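Local atomic coordinates of sialyltransferase 0160 (Photobacterium damselae, PDB entry 4R84), a protein that catalyses the transfer of sialic acid from a CMP-activated donor to galactoside acceptors, probably in alpha-2,6 linkage, as a GT-B glycosyltransferase. Residues Y46-I51 against T109-L113; A117-Y123 against R196-Y202; Q149-K155 against N168-L174. All blocks are in the same frame, centred on the assembly; numbering follows the deposited sequence.

Contact 1. Residues Y46-I51 against T109-L113; sequences YQLTPI and TNTTL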
loop_
_atom_site.group_PDB
_atom_site.type_symbol
_atom_site.label_atom_id
_atom_site.label_comp_id
_atom_site.label_asym_id
_atom_site.label_seq_id
_atom_site.Cartn_x
_atom_site.Cartn_y
_atom_site.Cartn_z
ATOM N N TYR A 46 21.265 -22.810 4.174
ATOM C CA TYR A 46 21.106 -22.946 2.735
ATOM C C TYR A 46 21.814 -24.227 2.301
ATOM O O TYR A 46 22.941 -24.468 2.724
ATOM C CB TYR A 46 21.672 -21.725 2.011
ATOM C CG TYR A 46 21.435 -21.732 0.517
ATOM C CD1 TYR A 46 22.285 -22.435 -0.340
ATOM C CD2 TYR A 46 20.373 -21.024 -0.042
ATOM C CE1 TYR A 46 22.065 -22.443 -1.714
ATOM C CE2 TYR A 46 20.153 -21.027 -1.406
ATOM C CZ TYR A 46 20.997 -21.732 -2.236
ATOM O OH TYR A 46 20.766 -21.721 -3.596
ATOM N N GLN A 47 21.161 -25.064 1.499
ATOM C CA GLN A 47 21.808 -26.306 1.055
ATOM C C GLN A 47 22.577 -26.113 -0.245
ATOM O O GLN A 47 21.979 -25.891 -1.297
ATOM C CB GLN A 47 20.799 -27.437 0.852
ATOM C CG GLN A 47 21.501 -28.773 0.559
ATOM C CD GLN A 47 20.557 -29.881 0.122
ATOM O OE1 GLN A 47 19.717 -29.692 -0.755
ATOM N NE2 GLN A 47 20.704 -31.050 0.728
ATOM N N LEU A 48 23.901 -26.197 -0.183
ATOM C CA LEU A 48 24.680 -26.170 -1.415
ATOM C C LEU A 48 24.563 -27.519 -2.129
ATOM O O LEU A 48 24.735 -28.588 -1.522
ATOM C CB LEU A 48 26.140 -25.814 -1.135
ATOM C CG LEU A 48 26.323 -24.327 -0.808
ATOM C CD1 LEU A 48 27.617 -24.089 -0.069
ATOM C CD2 LEU A 48 26.235 -23.440 -2.045
ATOM N N THR A 49 24.290 -27.461 -3.428
ATOM C CA THR A 49 24.041 -28.664 -4.211
ATOM C C THR A 49 24.310 -28.353 -5.682
ATOM O O THR A 49 24.202 -27.199 -6.104
ATOM C CB THR A 49 22.589 -29.160 -4.024
ATOM O OG1 THR A 49 22.429 -30.462 -4.596
ATOM C CG2 THR A 49 21.607 -28.195 -4.664
ATOM N N PRO A 50 24.700 -29.369 -6.467
ATOM C CA PRO A 50 24.846 -29.089 -7.899
ATOM C C PRO A 50 23.515 -28.727 -8.539
ATOM O O PRO A 50 22.482 -29.270 -8.152
ATOM C CB PRO A 50 25.385 -30.411 -8.464
ATOM C CG PRO A 50 26.028 -31.100 -7.271
ATOM C CD PRO A 50 25.161 -30.723 -6.110
ATOM N N ILE A 51 23.544 -27.801 -9.490
ATOM C CA ILE A 51 22.353 -27.394 -10.217
ATOM C C ILE A 51 22.169 -28.222 -11.487
ATOM O O ILE A 51 23.047 -28.228 -12.350
ATOM C CB ILE A 51 22.402 -25.905 -10.596
ATOM C CG1 ILE A 51 22.473 -25.043 -9.339
ATOM C CG2 ILE A 51 21.195 -25.538 -11.451
ATOM C CD1 ILE A 51 21.484 -25.460 -8.270
ATOM N N THR A 109 28.949 -26.024 -11.042
ATOM C CA THR A 109 27.961 -25.166 -10.403
ATOM C C THR A 109 28.673 -24.091 -9.600
ATOM O O THR A 109 29.519 -24.396 -8.748
ATOM C CB THR A 109 27.022 -25.957 -9.462
ATOM O OG1 THR A 109 26.084 -26.717 -10.235
ATOM C CG2 THR A 109 26.260 -25.011 -8.521
ATOM N N ASN A 110 28.322 -22.833 -9.861
ATOM C CA ASN A 110 28.858 -21.726 -9.096
ATOM C C ASN A 110 27.734 -21.069 -8.302
ATOM O O ASN A 110 26.774 -20.589 -8.872
ATOM C CB ASN A 110 29.535 -20.706 -10.009
ATOM C CG ASN A 110 30.636 -21.317 -10.856
ATOM O OD1 ASN A 110 31.536 -21.980 -10.340
ATOM N ND2 ASN A 110 30.559 -21.107 -12.165
ATOM N N THR A 111 27.837 -21.107 -6.982
ATOM C CA THR A 111 26.809 -20.531 -6.146
ATOM C C THR A 111 27.391 -19.437 -5.274
ATOM O O THR A 111 28.370 -19.650 -4.577
ATOM C CB THR A 111 26.146 -21.593 -5.261
ATOM O OG1 THR A 111 25.481 -22.557 -6.090
ATOM C CG2 THR A 111 25.142 -20.937 -4.313
ATOM N N THR A 112 26.782 -18.261 -5.312
ATOM C CA THR A 112 27.235 -17.167 -4.472
ATOM C C THR A 112 26.196 -16.886 -3.412
ATOM O O THR A 112 25.061 -16.559 -3.736
ATOM C CB THR A 112 27.481 -15.909 -5.284
ATOM O OG1 THR A 112 28.419 -16.218 -6.316
ATOM C CG2 THR A 112 28.018 -14.795 -4.398
ATOM N N LEU A 113 26.583 -17.055 -2.153
ATOM C CA LEU A 113 25.686 -16.808 -1.042
ATOM C C LEU A 113 26.075 -15.512 -0.353
ATOM O O LEU A 113 27.233 -15.338 0.033
ATOM C CB LEU A 113 25.738 -17.964 -0.035
ATOM C CG LEU A 113 25.378 -19.322 -0.638
ATOM C CD1 LEU A 113 25.429 -20.447 0.427
ATOM C CD2 LEU A 113 24.009 -19.233 -1.338
HETATM O O HOH W 1 24.169 -24.783 -4.927
#
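Tyr46 and Leu113 form the close-packed end of a contact between two nearly antiparallel strands whose axes pass 9.7 Å apart, too far for backbone pairing; side chains bridge the two layers of a beta-sandwich domain. With CG anti to the backbone N (chi1 -175°), the tyrosine presents a ring face to Leu113, whose CD2 lies 3.8 Å from the centroid of the Tyr46 ring, a CH-pi contact almost on the ring normal. The other methyl, Leu113 CD1, meets Leu48 CD2 tip to tip at 4.0 Å, and Leu48 CD2 also reaches Thr111 CG2 at 3.6 Å. Toward the loop end the packing on the 46-51 side thins and turns polar, Thr49 and Pro50 giving little surface, although Thr109 stays buried. Here Ile51 N donates a straight hydrogen bond to Thr109 OG1 (2.9 Å, 174°). Between the two regions a water accepts from Thr49 N and donates to Thr111 OG1 at 2.8 Å, a hydroxyl that also bonds Asn36. Strand 45-48 pairs with 81-84 in one layer, while 109-113 belongs to the other; Phe83 and Phe96 touch both Leu48 and Leu113, and Tyr46 leans on strand 31-41.

Contact 2. Residues A117-Y123 against R196-Y202; sequences APTLEVY and RLNIEFY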
loop_
_atom_site.group_PDB
_atom_site.type_symbol
_atom_site.label_atom_id
_atom_site.label_comp_id
_atom_site.label_asym_id
_atom_site.label_seq_id
_atom_site.Cartn_x
_atom_site.Cartn_y
_atom_site.Cartn_z
ATOM N N ALA A 117 21.477 -9.493 7.085
ATOM C CA ALA A 117 20.732 -9.292 8.313
ATOM C C ALA A 117 19.285 -9.710 8.101
ATOM O O ALA A 117 18.756 -9.608 6.997
ATOM C CB ALA A 117 20.805 -7.826 8.738
ATOM N N PRO A 118 18.621 -10.160 9.165
ATOM C CA PRO A 118 17.182 -10.378 9.019
ATOM C C PRO A 118 16.470 -9.049 8.774
ATOM O O PRO A 118 17.006 -7.994 9.131
ATOM C CB PRO A 118 16.768 -10.965 10.364
ATOM C CG PRO A 118 17.811 -10.442 11.333
ATOM C CD PRO A 118 19.097 -10.448 10.529
ATOM N N THR A 119 15.284 -9.127 8.183
ATOM C CA THR A 119 14.474 -7.941 7.878
ATOM C C THR A 119 13.154 -8.055 8.601
ATOM O O THR A 119 12.493 -9.114 8.542
ATOM C CB THR A 119 14.231 -7.791 6.359
ATOM O OG1 THR A 119 15.486 -7.630 5.688
ATOM C CG2 THR A 119 13.338 -6.563 6.060
ATOM N N LEU A 120 12.788 -6.977 9.300
ATOM C CA LEU A 120 11.476 -6.858 9.916
ATOM C C LEU A 120 10.688 -5.842 9.102
ATOM O O LEU A 120 11.147 -4.712 8.931
ATOM C CB LEU A 120 11.580 -6.415 11.379
ATOM C CG LEU A 120 10.253 -6.120 12.073
ATOM C CD1 LEU A 120 9.456 -7.411 12.276
ATOM C CD2 LEU A 120 10.477 -5.389 13.383
ATOM N N GLU A 121 9.526 -6.252 8.598
ATOM C CA GLU A 121 8.648 -5.352 7.855
ATOM C C GLU A 121 7.572 -4.831 8.797
ATOM O O GLU A 121 6.891 -5.620 9.449
ATOM C CB GLU A 121 8.011 -6.066 6.660
ATOM C CG GLU A 121 9.007 -6.721 5.702
ATOM C CD GLU A 121 8.320 -7.607 4.683
ATOM O OE1 GLU A 121 7.083 -7.459 4.481
ATOM O OE2 GLU A 121 9.016 -8.454 4.081
ATOM N N VAL A 122 7.409 -3.505 8.854
ATOM C CA VAL A 122 6.467 -2.905 9.815
ATOM C C VAL A 122 5.426 -2.114 9.048
ATOM O O VAL A 122 5.785 -1.241 8.270
ATOM C CB VAL A 122 7.202 -2.000 10.815
ATOM C CG1 VAL A 122 6.228 -1.348 11.827
ATOM C CG2 VAL A 122 8.251 -2.831 11.573
ATOM N N TYR A 123 4.150 -2.441 9.274
ATOM C CA TYR A 123 3.030 -1.870 8.524
ATOM C C TYR A 123 2.094 -1.136 9.462
ATOM O O TYR A 123 1.646 -1.708 10.440
ATOM C CB TYR A 123 2.268 -2.985 7.790
ATOM C CG TYR A 123 3.096 -3.694 6.755
ATOM C CD1 TYR A 123 3.955 -4.751 7.108
ATOM C CD2 TYR A 123 3.039 -3.310 5.441
ATOM C CE1 TYR A 123 4.724 -5.396 6.138
ATOM C CE2 TYR A 123 3.786 -3.935 4.470
ATOM C CZ TYR A 123 4.645 -4.972 4.833
ATOM O OH TYR A 123 5.383 -5.590 3.856
ATOM N N ARG A 196 21.879 -8.418 14.063
ATOM C CA ARG A 196 21.703 -7.222 13.231
ATOM C C ARG A 196 20.262 -7.193 12.751
ATOM O O ARG A 196 19.631 -8.239 12.683
ATOM C CB ARG A 196 22.656 -7.235 12.022
ATOM C CG ARG A 196 24.119 -7.033 12.319
ATOM C CD ARG A 196 24.900 -6.874 11.021
ATOM N NE ARG A 196 24.922 -8.090 10.205
ATOM C CZ ARG A 196 24.801 -8.105 8.874
ATOM N NH1 ARG A 196 24.592 -6.972 8.212
ATOM N NH2 ARG A 196 24.842 -9.257 8.205
ATOM N N LEU A 197 19.736 -6.020 12.408
ATOM C CA LEU A 197 18.368 -5.957 11.906
ATOM C C LEU A 197 18.167 -4.826 10.901
ATOM O O LEU A 197 18.601 -3.705 11.141
ATOM C CB LEU A 197 17.382 -5.790 13.076
ATOM C CG LEU A 197 15.902 -5.712 12.664
ATOM C CD1 LEU A 197 15.456 -7.073 12.107
ATOM C CD2 LEU A 197 15.044 -5.273 13.854
ATOM N N ASN A 198 17.525 -5.146 9.775
ATOM C CA ASN A 198 16.988 -4.140 8.866
ATOM C C ASN A 198 15.495 -3.993 9.107
ATOM O O ASN A 198 14.769 -4.984 9.201
ATOM C CB ASN A 198 17.226 -4.520 7.406
ATOM C CG ASN A 198 18.679 -4.404 7.005
ATOM O OD1 ASN A 198 19.385 -3.492 7.435
ATOM N ND2 ASN A 198 19.138 -5.341 6.195
ATOM N N ILE A 199 15.033 -2.753 9.187
ATOM C CA ILE A 199 13.605 -2.511 9.312
ATOM C C ILE A 199 13.104 -1.789 8.077
ATOM O O ILE A 199 13.704 -0.805 7.645
ATOM C CB ILE A 199 13.268 -1.682 10.571
ATOM C CG1 ILE A 199 13.678 -2.432 11.843
ATOM C CG2 ILE A 199 11.778 -1.309 10.590
ATOM C CD1 ILE A 199 13.555 -1.600 13.108
ATOM N N GLU A 200 12.037 -2.319 7.484
ATOM C CA GLU A 200 11.330 -1.655 6.388
ATOM C C GLU A 200 10.012 -1.117 6.913
ATOM O O GLU A 200 9.255 -1.872 7.526
ATOM C CB GLU A 200 11.064 -2.617 5.241
ATOM C CG GLU A 200 12.300 -3.043 4.462
ATOM C CD GLU A 200 12.011 -4.158 3.476
ATOM O OE1 GLU A 200 10.848 -4.605 3.361
ATOM O OE2 GLU A 200 12.964 -4.615 2.818
ATOM N N PHE A 201 9.720 0.164 6.657
ATOM C CA PHE A 201 8.472 0.775 7.105
ATOM C C PHE A 201 7.505 0.951 5.946
ATOM O O PHE A 201 7.930 1.243 4.833
ATOM C CB PHE A 201 8.717 2.145 7.732
ATOM C CG PHE A 201 9.362 2.096 9.080
ATOM C CD1 PHE A 201 8.764 1.407 10.134
ATOM C CD2 PHE A 201 10.523 2.814 9.320
ATOM C CE1 PHE A 201 9.358 1.394 11.395
ATOM C CE2 PHE A 201 11.113 2.810 10.583
ATOM C CZ PHE A 201 10.520 2.101 11.618
ATOM N N TYR A 202 6.218 0.760 6.223
ATOM C CA TYR A 202 5.150 0.989 5.249
ATOM C C TYR A 202 4.029 1.704 5.953
ATOM O O TYR A 202 3.450 1.152 6.890
ATOM C CB TYR A 202 4.626 -0.330 4.677
ATOM C CG TYR A 202 5.687 -1.202 4.050
ATOM C CD1 TYR A 202 6.529 -1.987 4.840
ATOM C CD2 TYR A 202 5.830 -1.259 2.670
ATOM C CE1 TYR A 202 7.506 -2.795 4.266
ATOM C CE2 TYR A 202 6.802 -2.074 2.083
ATOM C CZ TYR A 202 7.637 -2.827 2.893
ATOM O OH TYR A 202 8.606 -3.642 2.329
HETATM O O HOH W 2 21.645 -7.045 5.452
HETATM O O HOH W 3 16.818 -6.347 3.883
HETATM O O HOH W 4 9.782 -6.695 1.638
#
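Thr119 to Tyr123 pair in parallel with Asn198 to Tyr202, neighbouring strands in the Rossmann-type sheet of this GT-B enzyme. Five backbone hydrogen bonds join the segments, from Asn198 N to Pro118 O (3.0 Å) at one end to Tyr202 N to Val122 O at the other, the last the most bent. The aromatic contact is an offset stack: Tyr123 and Tyr202 both carry CG beside the backbone N (chi1 -63° and -56°), which turns their rings the same way, centroids 4.3 Å and planes 10° apart, beneath helix 129-144. Each hydroxyl turns back along its own strand: Tyr123 OH donates to Glu121 OE1 at 2.6 Å, and Tyr202 OH to Glu200 OE1 from above the carboxylate plane. These carboxylates run side by side, Glu121 OE2 and Glu200 OE1 4.3 Å apart; both hydroxyls, a water that donates to Glu200 OE1 and only weakly to Glu121 OE2, and the salt bridge of Glu121 to Arg150 would soften the repulsion. On the reverse face Val122 CB lies 3.8 Å from Phe201 CD1, and the Val122 and Ile199 side chains cross at a slant, CG2 to CG2, against helix 213-219. At the strand entrance Ala117 CB sits over the face of the Arg196 guanidinium, itself bridged to Glu42 and Asp91. Pro118 CD presses to 3.1 Å from Arg196 O, a buried carbonyl oxygen with no hydrogen-bond partner.

Contact 3. Residues Q149-K155 against N168-L174; sequences QRFVSWK and NIHTYPL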
loop_
_atom_site.group_PDB
_atom_site.type_symbol
_atom_site.label_atom_id
_atom_site.label_comp_id
_atom_site.label_asym_id
_atom_site.label_seq_id
_atom_site.Cartn_x
_atom_site.Cartn_y
_atom_site.Cartn_z
ATOM N N GLN A 149 9.797 -11.502 9.046
ATOM C CA GLN A 149 8.692 -11.304 9.969
ATOM C C GLN A 149 8.012 -9.965 9.653
ATOM O O GLN A 149 8.664 -9.016 9.223
ATOM C CB GLN A 149 9.198 -11.320 11.412
ATOM C CG GLN A 149 8.114 -11.179 12.456
ATOM C CD GLN A 149 7.119 -12.311 12.410
ATOM O OE1 GLN A 149 7.486 -13.476 12.184
ATOM N NE2 GLN A 149 5.840 -11.978 12.606
ATOM N N ARG A 150 6.699 -9.915 9.859
ATOM C CA ARG A 150 5.913 -8.720 9.572
ATOM C C ARG A 150 5.103 -8.352 10.793
ATOM O O ARG A 150 4.448 -9.210 11.380
ATOM C CB ARG A 150 4.975 -8.945 8.379
ATOM C CG ARG A 150 5.707 -9.437 7.128
ATOM C CD ARG A 150 4.855 -9.559 5.839
ATOM N NE ARG A 150 5.844 -9.770 4.791
ATOM C CZ ARG A 150 6.364 -10.950 4.457
ATOM N NH1 ARG A 150 5.872 -12.086 4.942
ATOM N NH2 ARG A 150 7.339 -10.987 3.572
ATOM N N PHE A 151 5.173 -7.080 11.183
ATOM C CA PHE A 151 4.329 -6.567 12.256
ATOM C C PHE A 151 3.307 -5.664 11.605
ATOM O O PHE A 151 3.698 -4.752 10.892
ATOM C CB PHE A 151 5.132 -5.778 13.281
ATOM C CG PHE A 151 6.043 -6.622 14.144
ATOM C CD1 PHE A 151 6.046 -8.003 14.051
ATOM C CD2 PHE A 151 6.841 -6.016 15.098
ATOM C CE1 PHE A 151 6.872 -8.773 14.868
ATOM C CE2 PHE A 151 7.690 -6.794 15.926
ATOM C CZ PHE A 151 7.684 -8.164 15.808
ATOM N N VAL A 152 2.021 -5.887 11.875
ATOM C CA VAL A 152 0.964 -5.175 11.142
ATOM C C VAL A 152 -0.061 -4.536 12.074
ATOM O O VAL A 152 -0.686 -5.215 12.895
ATOM C CB VAL A 152 0.224 -6.111 10.160
ATOM C CG1 VAL A 152 -0.903 -5.336 9.440
ATOM C CG2 VAL A 152 1.180 -6.708 9.096
ATOM N N SER A 153 -0.248 -3.226 11.909
ATOM C CA SER A 153 -1.269 -2.476 12.642
ATOM C C SER A 153 -2.134 -1.716 11.673
ATOM O O SER A 153 -1.774 -0.613 11.265
ATOM C CB SER A 153 -0.623 -1.499 13.625
ATOM O OG SER A 153 -0.026 -2.219 14.692
ATOM N N TRP A 154 -3.265 -2.320 11.315
ATOM C CA TRP A 154 -4.210 -1.759 10.358
ATOM C C TRP A 154 -5.560 -1.579 11.022
ATOM O O TRP A 154 -6.058 -2.491 11.669
ATOM C CB TRP A 154 -4.392 -2.676 9.160
ATOM C CG TRP A 154 -3.261 -2.764 8.206
ATOM C CD1 TRP A 154 -2.279 -1.845 7.989
ATOM C CD2 TRP A 154 -3.006 -3.856 7.324
ATOM N NE1 TRP A 154 -1.415 -2.317 7.011
ATOM C CE2 TRP A 154 -1.845 -3.547 6.593
ATOM C CE3 TRP A 154 -3.639 -5.089 7.101
ATOM C CZ2 TRP A 154 -1.310 -4.413 5.634
ATOM C CZ3 TRP A 154 -3.109 -5.950 6.144
ATOM C CH2 TRP A 154 -1.953 -5.607 5.425
ATOM N N LYS A 155 -6.181 -0.426 10.833
ATOM C CA LYS A 155 -7.460 -0.188 11.490
ATOM C C LYS A 155 -8.633 -0.778 10.716
ATOM O O LYS A 155 -9.609 -1.229 11.320
ATOM C CB LYS A 155 -7.662 1.319 11.695
ATOM C CG LYS A 155 -8.785 1.651 12.678
ATOM C CD LYS A 155 -8.623 3.066 13.227
ATOM C CE LYS A 155 -9.836 3.491 14.052
ATOM N NZ LYS A 155 -11.054 3.642 13.174
ATOM N N ASN A 168 3.192 -14.663 7.702
ATOM C CA ASN A 168 4.205 -14.319 8.710
ATOM C C ASN A 168 3.930 -12.942 9.323
ATOM O O ASN A 168 4.832 -12.127 9.552
ATOM C CB ASN A 168 5.605 -14.378 8.092
ATOM C CG ASN A 168 6.051 -15.809 7.809
ATOM O OD1 ASN A 168 5.442 -16.760 8.291
ATOM N ND2 ASN A 168 7.113 -15.962 7.028
ATOM N N ILE A 169 2.654 -12.718 9.595
ATOM C CA ILE A 169 2.172 -11.495 10.210
ATOM C C ILE A 169 1.882 -11.672 11.698
ATOM O O ILE A 169 1.237 -12.645 12.104
ATOM C CB ILE A 169 0.884 -11.018 9.523
ATOM C CG1 ILE A 169 1.184 -10.443 8.135
ATOM C CG2 ILE A 169 0.198 -9.997 10.382
ATOM C CD1 ILE A 169 -0.103 -10.100 7.350
ATOM N N HIS A 170 2.373 -10.734 12.504
ATOM C CA HIS A 170 1.921 -10.566 13.884
ATOM C C HIS A 170 1.184 -9.241 13.948
ATOM O O HIS A 170 1.759 -8.208 13.635
ATOM C CB HIS A 170 3.107 -10.572 14.851
ATOM C CG HIS A 170 2.731 -10.791 16.288
ATOM N ND1 HIS A 170 1.633 -10.198 16.876
ATOM C CD2 HIS A 170 3.319 -11.535 17.257
ATOM C CE1 HIS A 170 1.558 -10.570 18.143
ATOM N NE2 HIS A 170 2.569 -11.380 18.399
ATOM N N THR A 171 -0.081 -9.262 14.363
ATOM C CA THR A 171 -0.859 -8.036 14.425
ATOM C C THR A 171 -0.697 -7.362 15.788
ATOM O O THR A 171 -0.567 -8.034 16.825
ATOM C CB THR A 171 -2.353 -8.301 14.150
ATOM O OG1 THR A 171 -2.835 -9.282 15.073
ATOM C CG2 THR A 171 -2.558 -8.815 12.727
ATOM N N TYR A 172 -0.688 -6.030 15.759
ATOM C CA TYR A 172 -0.644 -5.177 16.939
ATOM C C TYR A 172 -1.706 -4.110 16.832
ATOM O O TYR A 172 -2.035 -3.650 15.732
ATOM C CB TYR A 172 0.730 -4.523 17.109
ATOM C CG TYR A 172 1.768 -5.543 17.466
ATOM C CD1 TYR A 172 1.930 -5.950 18.780
ATOM C CD2 TYR A 172 2.534 -6.157 16.484
ATOM C CE1 TYR A 172 2.865 -6.913 19.114
ATOM C CE2 TYR A 172 3.457 -7.124 16.813
ATOM C CZ TYR A 172 3.618 -7.495 18.121
ATOM O OH TYR A 172 4.549 -8.464 18.439
ATOM N N PRO A 173 -2.260 -3.717 17.978
ATOM C CA PRO A 173 -3.256 -2.649 17.946
ATOM C C PRO A 173 -2.632 -1.302 17.612
ATOM O O PRO A 173 -1.421 -1.104 17.744
ATOM C CB PRO A 173 -3.811 -2.655 19.374
ATOM C CG PRO A 173 -2.659 -3.151 20.206
ATOM C CD PRO A 173 -1.993 -4.191 19.352
ATOM N N LEU A 174 -3.470 -0.379 17.171
ATOM C CA LEU A 174 -3.111 1.023 17.108
ATOM C C LEU A 174 -3.488 1.693 18.420
ATOM O O LEU A 174 -4.381 1.222 19.123
ATOM C CB LEU A 174 -3.860 1.723 15.964
ATOM C CG LEU A 174 -3.441 1.257 14.566
ATOM C CD1 LEU A 174 -4.554 1.637 13.584
ATOM C CD2 LEU A 174 -2.149 1.919 14.188
HETATM O O HOH W 5 5.598 -15.991 11.209
HETATM O O HOH W 6 7.926 -13.905 5.277
#
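Arg150, Phe151 and Val152 pair in parallel with Ile169, His170 and Thr171, the strand axes 4.6 Å apart and their directions 34° apart, with four backbone hydrogen bonds running from Arg150 N to Asn168 O as far as Tyr172 N to Val152 O. These are the two strands of a beta-alpha-beta crossover, connected through helix 161-166, in the Rossmann-type domain. On the face carrying Phe151, the edge of Tyr172 is directed at the phenylalanine ring: Tyr172 CE2 lies 3.8 Å from Phe151 CG, off-centre over the face, with the planes at 62°. Helix 181-192 packs against both rings. The Tyr172 hydroxyl also lies over the centre of the His170 ring, while His170 ND1 donates, in its ring plane, to Thr171 O. The other face holds Val152 CG2, 3.7 Å from Ile169 CG2, the two side chains crossing at a slant. Arg150 runs out extended from CG to NE, its guanidinium plane nearly parallel to that of the Asn168 amide. One water accepts from Arg150 NH1 and Asn168 ND2, both at 2.8 Å; NE of the arginine turns to Glu121, and NH1 also reaches Leu167 O. Past the paired region Leu174 takes over, CD1 at 3.7 Å from Lys155 CB and CD2 against Ser153 CB. With its hydroxyl beside the backbone N (chi1 -70°), Ser153 OG donates to Tyr172 O at 2.7 Å, coming from well above the carbonyl plane.

Contact 2 is the buried one, whereas contacts 1 and 3 are partly buried, contact 3 with exposed residues such as His170 and Thr171. Contacts 1 and 2 share strand 106-125, their centres about 27 Å apart, so one long, interrupted strand leads from the sandwich domain into the Rossmann-type sheet. Contact 1 bridges separate layers through methyls, one ring, a water and a single direct hydrogen bond; the other two are parallel strand pairs held by backbone bonds. Contact 3 nests within the chain loop that contact 2 closes, and the two touch: Tyr123 O lies 2.8 Å from Ser153 N, a probable hydrogen bond. Their aromatic pairs differ, stacked in contact 2 and edge-to-face in contact 3.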